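Fasciclin I (Drosophila melanogaster, PDB 1O70) serves as a neural cell adhesion molecule built from extracellular FAS1 domains, of which this fragment holds the third and fourth. Local coordinates at residues 158-163 with 294-299; 191-196 with 239-244; 181-186 with 230-235; 169-174 with 288-293. One frame throughout, in Å; residues are numbered along the deposited sequence.

Interaction 1: residues 158-163 with 294-299; sequences YTTVLG and ECTNGI
Cys295 CB lies 3.5 Å from Thr159 O; just before it in the chain a water bridges the two segments, donating to Glu294 O and hydrogen-bonded to Thr159 OG1, and so linking Glu294 to Thr159. The SG of Cys295 rests beside the CA of Val161. At Thr296 the contact becomes direct. Its backbone N gives a hydrogen bond of 3.0 Å to Thr159 O, reached from a tilt off the carbonyl plane, and OG1 adds a weak bond to the same oxygen while sitting against Thr160 CG2. Residues 294-299 hold the tip of the hairpin between strands 284-295 and 298-303, with Thr296 and Asn297 at the turn and Cys295 N bonded to Gly298 O at 2.8 Å, and here that turn receives the start of helix 161-167. Thr160 is the N-cap, its OG1 accepting from Gly163 N at 3.0 Å. Asn297 serves the same helix end from across the contact: OD1 takes the N-H of Val161 on a lone pair in the carbonyl plane, at 2.9 Å and 160°. A chi1 of 60° puts the amide beside the backbone N of Val161, the first residue of the helix, and ND2 is held by Asn189 O and Leu187 O, which fixes the amide's rotation. With an alanine here, the Val161 N-H and the carbonyls of Asn189 and Leu187 would probably lose their partner. Gly298 follows with backbone angles at which any CB would press on the preceding carbonyl oxygen. Val161 CG2 lies 4.4 Å from Gly298 CA and 4.5 Å from Ile299 N.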
# COMPACT_ATOMS: atom_id res chain seq x y z
N TYR A 158 -3.86 -6.43 -8.24
CA TYR A 158 -3.68 -7.36 -9.33
C TYR A 158 -2.41 -8.17 -9.05
O TYR A 158 -1.80 -8.72 -9.95
CB TYR A 158 -3.58 -6.63 -10.68
CG TYR A 158 -2.42 -5.66 -10.83
CD1 TYR A 158 -1.17 -6.08 -11.28
CD2 TYR A 158 -2.59 -4.30 -10.51
CE1 TYR A 158 -0.11 -5.19 -11.42
CE2 TYR A 158 -1.53 -3.39 -10.64
CZ TYR A 158 -0.30 -3.84 -11.10
OH TYR A 158 0.75 -2.96 -11.23
N THR A 159 -2.03 -8.20 -7.78
CA THR A 159 -0.85 -8.95 -7.36
C THR A 159 -1.05 -9.57 -5.99
O THR A 159 -1.79 -9.05 -5.15
CB THR A 159 0.40 -8.06 -7.28
OG1 THR A 159 0.20 -7.01 -6.32
CG2 THR A 159 0.71 -7.47 -8.64
N THR A 160 -0.38 -10.70 -5.77
CA THR A 160 -0.44 -11.40 -4.49
C THR A 160 0.58 -10.68 -3.60
O THR A 160 1.34 -9.83 -4.08
CB THR A 160 0.02 -12.86 -4.62
OG1 THR A 160 1.39 -12.89 -5.03
CG2 THR A 160 -0.82 -13.60 -5.64
N VAL A 161 0.59 -11.03 -2.33
CA VAL A 161 1.55 -10.46 -1.40
C VAL A 161 2.95 -10.56 -2.02
O VAL A 161 3.69 -9.58 -2.08
CB VAL A 161 1.51 -11.23 -0.06
CG1 VAL A 161 2.66 -10.80 0.83
CG2 VAL A 161 0.19 -11.00 0.63
N LEU A 162 3.29 -11.75 -2.49
CA LEU A 162 4.60 -11.98 -3.13
C LEU A 162 4.79 -11.09 -4.36
O LEU A 162 5.85 -10.51 -4.55
CB LEU A 162 4.74 -13.45 -3.56
CG LEU A 162 6.01 -13.76 -4.37
CD1 LEU A 162 7.24 -13.57 -3.47
CD2 LEU A 162 5.98 -15.19 -4.92
N GLY A 163 3.75 -11.01 -5.19
CA GLY A 163 3.83 -10.21 -6.39
C GLY A 163 4.16 -8.77 -6.06
O GLY A 163 4.92 -8.11 -6.77
N GLU A 294 -3.53 -3.60 0.19
CA GLU A 294 -4.25 -4.80 -0.21
C GLU A 294 -3.65 -5.62 -1.32
O GLU A 294 -3.04 -5.09 -2.25
CB GLU A 294 -5.68 -4.44 -0.60
CG GLU A 294 -6.62 -4.33 0.56
CD GLU A 294 -7.96 -3.81 0.11
OE1 GLU A 294 -8.46 -4.28 -0.95
OE2 GLU A 294 -8.52 -2.95 0.82
N CYS A 295 -3.84 -6.93 -1.23
CA CYS A 295 -3.35 -7.87 -2.23
C CYS A 295 -4.46 -8.86 -2.57
O CYS A 295 -5.54 -8.82 -1.99
CB CYS A 295 -2.13 -8.62 -1.72
SG CYS A 295 -0.70 -7.56 -1.41
N THR A 296 -4.19 -9.76 -3.51
CA THR A 296 -5.19 -10.73 -3.92
C THR A 296 -5.36 -11.87 -2.92
O THR A 296 -6.44 -12.45 -2.82
CB THR A 296 -4.85 -11.31 -5.31
OG1 THR A 296 -3.54 -11.90 -5.29
CG2 THR A 296 -4.88 -10.20 -6.37
N ASN A 297 -4.31 -12.17 -2.17
CA ASN A 297 -4.35 -13.24 -1.18
C ASN A 297 -3.99 -12.70 0.19
O ASN A 297 -3.38 -13.41 0.99
CB ASN A 297 -3.37 -14.33 -1.56
CG ASN A 297 -1.96 -13.83 -1.64
OD1 ASN A 297 -1.73 -12.63 -1.75
ND2 ASN A 297 -1.00 -14.75 -1.60
N GLY A 298 -4.35 -11.45 0.47
CA GLY A 298 -4.03 -10.90 1.77
C GLY A 298 -3.82 -9.41 1.78
O GLY A 298 -4.25 -8.70 0.88
N ILE A 299 -3.15 -8.92 2.82
CA ILE A 299 -2.90 -7.50 2.96
C ILE A 299 -1.52 -7.29 3.54
O ILE A 299 -1.04 -8.10 4.34
CB ILE A 299 -3.95 -6.86 3.91
CG1 ILE A 299 -3.86 -5.33 3.86
CG2 ILE A 299 -3.70 -7.32 5.33
CD1 ILE A 299 -4.96 -4.66 4.64
O HOH W 1 -1.25 -5.75 -4.00

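Interaction 2: residues 191-196 with 239-244; sequences QRRFTY and DKEYTM
Thr195 and Tyr242 make the direct hydrogen bond of this contact: the N-H of Tyr242 donates to Thr195 OG1 at 3.2 Å, nearly straight at 170°. The hydroxyl also lies at the edge of the tyrosine ring, in its plane, 3.6 Å from Tyr242 CD1, while the two side chains cross at about a right angle. Thr195 OG1 is brought there by a chi1 of -66°, which sets it beside the backbone N. Two residues back along the strand, Arg193 lays its aliphatic part against the loop, CG 3.5 Å from Asp239 O and CB near Lys240 O. Its chain bends at chi2, and NE then makes a long salt bridge of 3.9 Å with Glu241 OE2, the guanidinium and carboxylate planes steeply turned to one another. This is a strand meeting the loop that leaves its own neighbour: 193-199 pairs antiparallel with the edge strand 235-238 of the FAS1 sheet, Arg193 bonding Ser238 and Thr195 bonding Ala236, and 239-244 then runs on past the strand toward helix 244-253. One water sits in the angle between strand and loop, hydrogen-bonded to Thr195 OG1 at 2.8 Å and placed to donate to Arg193 O and Lys240 O, though it probably cannot serve all its acceptors at once. In the next shell, Arg193 NH1 donates to Arg192 O at 2.8 Å, with Thr190 O as another acceptor, which steadies the guanidinium. Tyr242 O takes a hydrogen bond from His301 NE2 on strand 298-303, and Thr243 caps the N-terminus of helix 244-253.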
# COMPACT_ATOMS: atom_id res chain seq x y z
N GLN A 191 -4.67 -19.98 -1.50
CA GLN A 191 -5.60 -20.72 -0.65
C GLN A 191 -5.59 -20.24 0.80
O GLN A 191 -6.42 -20.66 1.60
CB GLN A 191 -5.27 -22.21 -0.71
CG GLN A 191 -5.47 -22.82 -2.09
CD GLN A 191 -4.66 -24.09 -2.28
OE1 GLN A 191 -4.83 -24.80 -3.28
NE2 GLN A 191 -3.76 -24.37 -1.34
N ARG A 192 -4.64 -19.37 1.12
CA ARG A 192 -4.52 -18.82 2.47
C ARG A 192 -4.64 -17.30 2.37
O ARG A 192 -4.63 -16.73 1.28
CB ARG A 192 -3.16 -19.17 3.08
CG ARG A 192 -2.65 -20.56 2.74
CD ARG A 192 -3.27 -21.64 3.62
NE ARG A 192 -2.78 -21.58 5.00
CZ ARG A 192 -3.02 -22.51 5.92
NH1 ARG A 192 -3.76 -23.58 5.63
NH2 ARG A 192 -2.54 -22.36 7.15
N ARG A 193 -4.75 -16.64 3.52
CA ARG A 193 -4.82 -15.19 3.54
C ARG A 193 -3.72 -14.69 4.46
O ARG A 193 -3.68 -15.03 5.64
CB ARG A 193 -6.20 -14.74 4.03
CG ARG A 193 -7.27 -14.82 2.95
CD ARG A 193 -6.96 -13.84 1.81
NE ARG A 193 -7.86 -13.99 0.67
CZ ARG A 193 -7.79 -14.97 -0.23
NH1 ARG A 193 -6.85 -15.90 -0.12
NH2 ARG A 193 -8.64 -15.01 -1.25
N PHE A 194 -2.82 -13.89 3.91
CA PHE A 194 -1.71 -13.37 4.68
C PHE A 194 -1.83 -11.90 5.05
O PHE A 194 -2.33 -11.08 4.29
CB PHE A 194 -0.39 -13.53 3.94
CG PHE A 194 -0.13 -14.89 3.42
CD1 PHE A 194 -0.66 -15.29 2.20
CD2 PHE A 194 0.69 -15.77 4.11
CE1 PHE A 194 -0.36 -16.53 1.66
CE2 PHE A 194 1.00 -17.02 3.58
CZ PHE A 194 0.47 -17.40 2.35
N THR A 195 -1.34 -11.59 6.25
CA THR A 195 -1.30 -10.22 6.74
C THR A 195 0.18 -10.05 7.08
O THR A 195 0.63 -10.42 8.17
CB THR A 195 -2.16 -10.04 7.98
OG1 THR A 195 -3.54 -10.25 7.63
CG2 THR A 195 -2.00 -8.66 8.54
N TYR A 196 0.93 -9.50 6.13
CA TYR A 196 2.37 -9.32 6.28
C TYR A 196 2.75 -7.91 6.72
O TYR A 196 2.49 -6.93 6.01
CB TYR A 196 3.06 -9.67 4.95
CG TYR A 196 4.53 -10.04 5.03
CD1 TYR A 196 5.27 -10.26 3.87
CD2 TYR A 196 5.20 -10.15 6.26
CE1 TYR A 196 6.63 -10.56 3.91
CE2 TYR A 196 6.56 -10.46 6.31
CZ TYR A 196 7.27 -10.66 5.13
OH TYR A 196 8.63 -10.93 5.18
N ASP A 239 -7.71 -17.55 7.80
CA ASP A 239 -8.68 -17.64 6.71
C ASP A 239 -9.08 -16.25 6.24
O ASP A 239 -9.66 -16.09 5.16
CB ASP A 239 -9.91 -18.44 7.17
CG ASP A 239 -10.60 -17.80 8.36
OD1 ASP A 239 -9.91 -17.15 9.17
OD2 ASP A 239 -11.84 -17.97 8.49
N LYS A 240 -8.78 -15.23 7.04
CA LYS A 240 -9.12 -13.87 6.68
C LYS A 240 -7.93 -12.90 6.81
O LYS A 240 -6.90 -13.25 7.39
CB LYS A 240 -10.28 -13.36 7.53
CG LYS A 240 -9.98 -13.23 9.00
CD LYS A 240 -11.19 -12.70 9.74
CE LYS A 240 -10.89 -12.56 11.23
NZ LYS A 240 -12.08 -12.08 11.99
N GLU A 241 -8.08 -11.71 6.25
CA GLU A 241 -7.03 -10.70 6.33
C GLU A 241 -7.46 -9.61 7.28
O GLU A 241 -8.64 -9.30 7.40
CB GLU A 241 -6.74 -10.11 4.95
CG GLU A 241 -7.96 -9.74 4.14
CD GLU A 241 -7.59 -9.37 2.72
OE1 GLU A 241 -7.16 -8.22 2.50
OE2 GLU A 241 -7.69 -10.25 1.83
N TYR A 242 -6.49 -9.02 7.96
CA TYR A 242 -6.81 -7.98 8.91
C TYR A 242 -6.44 -6.60 8.41
O TYR A 242 -5.29 -6.35 8.05
CB TYR A 242 -6.10 -8.27 10.23
CG TYR A 242 -6.47 -9.62 10.81
CD1 TYR A 242 -5.93 -10.80 10.29
CD2 TYR A 242 -7.41 -9.72 11.84
CE1 TYR A 242 -6.32 -12.04 10.80
CE2 TYR A 242 -7.80 -10.95 12.35
CZ TYR A 242 -7.25 -12.11 11.83
OH TYR A 242 -7.64 -13.33 12.33
N THR A 243 -7.42 -5.71 8.35
CA THR A 243 -7.12 -4.35 7.92
C THR A 243 -6.66 -3.65 9.18
O THR A 243 -6.96 -4.09 10.30
CB THR A 243 -8.35 -3.60 7.35
OG1 THR A 243 -9.32 -3.39 8.38
CG2 THR A 243 -8.96 -4.38 6.21
N MET A 244 -5.93 -2.57 9.00
CA MET A 244 -5.43 -1.84 10.15
C MET A 244 -6.63 -1.42 11.00
O MET A 244 -6.53 -1.36 12.23
CB MET A 244 -4.60 -0.64 9.67
CG MET A 244 -3.53 -0.18 10.63
SD MET A 244 -2.47 -1.47 11.28
CE MET A 244 -1.24 -1.62 10.06
O HOH W 2 -4.03 -13.00 7.49

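Interaction 3: residues 181-186 with 230-235; sequences SHFNDQ and ILERHL. With SO4 (sulfate ion), chain F.
Phe183 fills the contact with its ring, and apolar packing carries most of it. Leu231 CB stands over one face in a CH-pi contact, 3.7 Å from the centroid and 10° off the normal. Leu235 CD2 approaches Phe183 CZ at 3.6 Å, and Glu232 CG lies at the ring edge, 3.5 Å from Phe183 CE1. With CG anti to the backbone N, chi1 173°, the ring points from the loop toward residues 231-235. Were this an alanine, a gap would probably open between Leu231 and Leu235, and Gln186 NE2 would lose the ring face it lies against.

The polar bonds run round the ring. Gln186 NE2 lies 3.4 Å above the face opposite Leu231, offset toward the rim, and donates in the carbonyl plane to Phe183 O at 3.2 Å. The same nitrogen gives to a water that donates to Glu232 OE2 at 2.6 Å. Arg233, whose CB points away from the loop, donates from NH2 to a sulfate ion, probably from the crystallisation liquor, and its NH1 pairs with Asp312. The chemistry thus implies an apolar contact centred on one ring in the fourth FAS1 domain, with polar groups linked through water at its margin.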
# COMPACT_ATOMS: atom_id res chain seq x y z
N SER A 181 15.87 -18.08 2.70
CA SER A 181 15.24 -19.25 3.29
C SER A 181 14.03 -19.74 2.52
O SER A 181 13.34 -20.66 2.95
CB SER A 181 14.78 -18.93 4.71
OG SER A 181 13.66 -18.06 4.65
N HIS A 182 13.74 -19.10 1.39
CA HIS A 182 12.59 -19.46 0.56
C HIS A 182 11.30 -19.18 1.31
O HIS A 182 10.27 -19.82 1.08
CB HIS A 182 12.69 -20.92 0.14
CG HIS A 182 13.85 -21.21 -0.77
ND1 HIS A 182 13.74 -21.16 -2.14
CD2 HIS A 182 15.14 -21.48 -0.49
CE1 HIS A 182 14.93 -21.40 -2.68
NE2 HIS A 182 15.80 -21.60 -1.70
N PHE A 183 11.38 -18.22 2.22
CA PHE A 183 10.25 -17.79 3.01
C PHE A 183 9.19 -17.19 2.09
O PHE A 183 8.00 -17.34 2.33
CB PHE A 183 10.70 -16.73 4.02
CG PHE A 183 9.57 -16.09 4.77
CD1 PHE A 183 9.09 -16.66 5.93
CD2 PHE A 183 8.98 -14.92 4.31
CE1 PHE A 183 8.04 -16.07 6.63
CE2 PHE A 183 7.93 -14.33 4.99
CZ PHE A 183 7.46 -14.91 6.15
N ASN A 184 9.63 -16.51 1.03
CA ASN A 184 8.71 -15.87 0.09
C ASN A 184 7.80 -16.80 -0.70
O ASN A 184 6.65 -16.47 -0.98
CB ASN A 184 9.47 -15.01 -0.93
CG ASN A 184 10.32 -13.95 -0.29
OD1 ASN A 184 10.08 -13.54 0.84
ND2 ASN A 184 11.31 -13.48 -1.03
N ASP A 185 8.34 -17.96 -1.07
CA ASP A 185 7.59 -18.94 -1.86
C ASP A 185 6.13 -19.04 -1.47
O ASP A 185 5.23 -18.90 -2.31
CB ASP A 185 8.27 -20.31 -1.75
CG ASP A 185 9.65 -20.33 -2.38
OD1 ASP A 185 10.21 -19.24 -2.62
OD2 ASP A 185 10.18 -21.43 -2.64
N GLN A 186 5.89 -19.27 -0.19
CA GLN A 186 4.53 -19.42 0.33
C GLN A 186 3.60 -18.23 0.07
O GLN A 186 2.39 -18.41 -0.04
CB GLN A 186 4.59 -19.67 1.83
CG GLN A 186 5.16 -18.50 2.61
CD GLN A 186 5.16 -18.75 4.09
OE1 GLN A 186 4.17 -19.23 4.65
NE2 GLN A 186 6.26 -18.40 4.75
N ILE A 230 12.68 -14.46 11.94
CA ILE A 230 12.35 -13.04 12.11
C ILE A 230 11.12 -12.67 11.27
O ILE A 230 10.20 -12.03 11.76
CB ILE A 230 13.52 -12.12 11.68
CG1 ILE A 230 14.77 -12.43 12.51
CG2 ILE A 230 13.13 -10.65 11.87
CD1 ILE A 230 14.66 -12.05 13.99
N LEU A 231 11.13 -13.08 10.01
CA LEU A 231 10.03 -12.80 9.11
C LEU A 231 8.74 -13.50 9.50
O LEU A 231 7.67 -12.91 9.44
CB LEU A 231 10.42 -13.17 7.68
CG LEU A 231 11.09 -12.11 6.80
CD1 LEU A 231 11.71 -11.00 7.64
CD2 LEU A 231 12.11 -12.77 5.90
N GLU A 232 8.83 -14.77 9.90
CA GLU A 232 7.63 -15.50 10.29
C GLU A 232 6.92 -14.78 11.43
O GLU A 232 5.72 -14.96 11.63
CB GLU A 232 7.97 -16.92 10.72
CG GLU A 232 8.68 -17.70 9.62
CD GLU A 232 8.99 -19.12 10.03
OE1 GLU A 232 9.24 -19.34 11.23
OE2 GLU A 232 9.01 -20.00 9.14
N ARG A 233 7.67 -13.97 12.17
CA ARG A 233 7.10 -13.23 13.27
C ARG A 233 6.24 -12.10 12.70
O ARG A 233 5.30 -11.64 13.36
CB ARG A 233 8.22 -12.65 14.13
CG ARG A 233 7.76 -11.73 15.25
CD ARG A 233 8.94 -11.04 15.92
NE ARG A 233 9.74 -11.96 16.74
CZ ARG A 233 10.89 -11.62 17.32
NH1 ARG A 233 11.36 -10.39 17.16
NH2 ARG A 233 11.56 -12.50 18.04
N HIS A 234 6.55 -11.66 11.48
CA HIS A 234 5.80 -10.58 10.85
C HIS A 234 4.62 -11.06 10.01
O HIS A 234 3.80 -10.25 9.57
CB HIS A 234 6.72 -9.75 9.94
CG HIS A 234 7.83 -9.06 10.65
ND1 HIS A 234 8.90 -9.74 11.20
CD2 HIS A 234 8.06 -7.75 10.90
CE1 HIS A 234 9.73 -8.88 11.74
NE2 HIS A 234 9.25 -7.66 11.58
N LEU A 235 4.54 -12.37 9.80
CA LEU A 235 3.50 -12.96 8.96
C LEU A 235 2.36 -13.69 9.65
O LEU A 235 2.55 -14.77 10.21
CB LEU A 235 4.15 -13.91 7.95
CG LEU A 235 3.20 -14.49 6.89
CD1 LEU A 235 2.71 -13.36 5.99
CD2 LEU A 235 3.94 -15.55 6.07
S SO4 F . 8.83 -14.88 18.66
O1 SO4 F . 7.92 -14.98 17.48
O2 SO4 F . 8.29 -15.69 19.77
O3 SO4 F . 10.18 -15.38 18.29
O4 SO4 F . 8.93 -13.46 19.08
O HOH W 3 7.48 -19.85 7.06

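Interaction 4: residues 169-174 with 288-293; sequences PMMSDT and VYRPDV
Met170 and Tyr289 form a Met-aromatic contact in the fourth FAS1 domain, where strand 284-295 turns a corner at a classic beta bulge: Tyr289 and Arg290 both face Val302 on strand 298-303. The thioether comes to the rim of the ring and not to its face, SD standing 4.8 Å from the centroid and 78° off the normal, with Tyr289 CE2 its nearest ring atom at 3.6 Å. The two side chains cross obliquely. From that side the methionine runs on past Arg290, the pair lying alongside and pointing opposite ways, so its thioether meets the aliphatic part of the arginine; Met170 SD is 3.8 Å from Arg290 CD. The placement of the terminal methyl is doubtful and the contact is better judged from the sulfur. With the arginine chain bent at chi3, 58°, the guanidinium sits against Met170 and Met171. There NH1 makes a salt bridge with Asp168 and NH2 one with Glu127, a residue of the third FAS1 domain, so this arginine links the two domains. The two carboxylates probably compensate the buried charge. Tyr289 also has company outside, in a cation-pi contact with Arg200. Met171, next to Met170 in the 3-10 segment ahead of helix 172-177, crosses the arginine at a slant. Its extended chain, chi2 178°, delivers the methyl obliquely to the guanidinium, with CE 3.9 Å from Arg290 NH2, and the same Met171 CE lies 4.4 Å from Val293 CG1.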
# COMPACT_ATOMS: atom_id res chain seq x y z
N PRO A 169 9.66 -1.15 -4.76
CA PRO A 169 11.02 -0.81 -4.32
C PRO A 169 11.16 -0.56 -2.82
O PRO A 169 12.23 -0.77 -2.23
CB PRO A 169 11.35 0.46 -5.11
CG PRO A 169 10.38 0.44 -6.26
CD PRO A 169 9.13 -0.11 -5.66
N MET A 170 10.08 -0.11 -2.21
CA MET A 170 10.08 0.19 -0.78
C MET A 170 10.22 -1.05 0.09
O MET A 170 10.67 -0.97 1.24
CB MET A 170 8.80 0.93 -0.42
CG MET A 170 8.95 1.72 0.84
SD MET A 170 7.59 2.85 1.11
CE MET A 170 6.60 1.80 2.09
N MET A 171 9.87 -2.19 -0.49
CA MET A 171 9.91 -3.48 0.17
C MET A 171 11.11 -4.32 -0.23
O MET A 171 11.26 -5.44 0.24
CB MET A 171 8.62 -4.26 -0.14
CG MET A 171 7.33 -3.56 0.36
SD MET A 171 5.81 -4.46 -0.07
CE MET A 171 4.52 -3.30 0.35
N SER A 172 11.98 -3.76 -1.07
CA SER A 172 13.16 -4.48 -1.57
C SER A 172 13.99 -5.25 -0.55
O SER A 172 14.39 -6.39 -0.82
CB SER A 172 14.07 -3.52 -2.35
OG SER A 172 15.07 -2.94 -1.52
N ASP A 173 14.25 -4.66 0.62
CA ASP A 173 15.03 -5.35 1.64
C ASP A 173 14.28 -6.55 2.21
O ASP A 173 14.79 -7.67 2.24
CB ASP A 173 15.41 -4.39 2.78
CG ASP A 173 16.57 -3.49 2.41
OD1 ASP A 173 17.19 -3.71 1.36
OD2 ASP A 173 16.88 -2.55 3.16
N THR A 174 13.06 -6.30 2.67
CA THR A 174 12.27 -7.39 3.22
C THR A 174 12.06 -8.48 2.17
O THR A 174 12.07 -9.67 2.49
CB THR A 174 10.90 -6.89 3.75
OG1 THR A 174 11.10 -6.13 4.94
CG2 THR A 174 9.99 -8.06 4.07
N VAL A 288 2.98 2.69 11.51
CA VAL A 288 2.61 1.98 10.29
C VAL A 288 2.68 3.03 9.17
O VAL A 288 1.82 3.90 9.08
CB VAL A 288 1.16 1.41 10.41
CG1 VAL A 288 0.81 0.64 9.15
CG2 VAL A 288 1.04 0.52 11.63
N TYR A 289 3.72 2.95 8.35
CA TYR A 289 3.93 3.90 7.26
C TYR A 289 2.91 3.80 6.12
O TYR A 289 2.38 4.81 5.66
CB TYR A 289 5.34 3.74 6.70
CG TYR A 289 5.70 4.76 5.65
CD1 TYR A 289 5.74 6.12 5.96
CD2 TYR A 289 5.97 4.37 4.34
CE1 TYR A 289 6.05 7.08 4.99
CE2 TYR A 289 6.28 5.32 3.36
CZ TYR A 289 6.32 6.67 3.69
OH TYR A 289 6.61 7.61 2.72
N ARG A 290 2.64 2.59 5.64
CA ARG A 290 1.65 2.40 4.59
C ARG A 290 0.71 1.31 5.10
O ARG A 290 1.04 0.11 5.07
CB ARG A 290 2.29 1.94 3.28
CG ARG A 290 2.92 3.05 2.46
CD ARG A 290 3.77 2.48 1.36
NE ARG A 290 3.00 1.60 0.48
CZ ARG A 290 3.55 0.68 -0.30
NH1 ARG A 290 4.87 0.50 -0.29
NH2 ARG A 290 2.78 -0.07 -1.08
N PRO A 291 -0.46 1.70 5.61
CA PRO A 291 -1.39 0.69 6.09
C PRO A 291 -2.26 0.16 4.98
O PRO A 291 -2.48 0.82 3.96
CB PRO A 291 -2.22 1.46 7.10
CG PRO A 291 -2.33 2.80 6.42
CD PRO A 291 -0.89 3.05 6.01
N ASP A 292 -2.76 -1.05 5.17
CA ASP A 292 -3.68 -1.63 4.23
C ASP A 292 -3.27 -1.69 2.77
O ASP A 292 -4.04 -1.28 1.90
CB ASP A 292 -5.01 -0.89 4.37
CG ASP A 292 -5.44 -0.75 5.82
OD1 ASP A 292 -5.41 -1.78 6.54
OD2 ASP A 292 -5.81 0.36 6.26
N VAL A 293 -2.08 -2.20 2.47
CA VAL A 293 -1.67 -2.32 1.09
C VAL A 293 -2.28 -3.65 0.64
O VAL A 293 -1.64 -4.69 0.71
CB VAL A 293 -0.12 -2.35 0.97
CG1 VAL A 293 0.30 -2.58 -0.48
CG2 VAL A 293 0.46 -1.02 1.48

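In the fold
All four contacts belong to the fourth FAS1 domain. Interaction 1 spans the longest loop in sequence and encloses the other three; interactions 2 and 3 alternate along the chain. The centre of interaction 1 is about 10 Å from that of interaction 2, and Ile299 joins them by bonds to Phe194 and Tyr196, since strands 298-303 and 193-199 are neighbours in the sheet. Interaction 4 shares strand 284-295 with interaction 1. Interaction 3 lies about 15 Å, centre to centre, from interactions 1 and 4 and touches interaction 2 through Tyr196. Together they tie helices 161-167, 172-177 and 224-232 and the connecting loops to one mixed sheet.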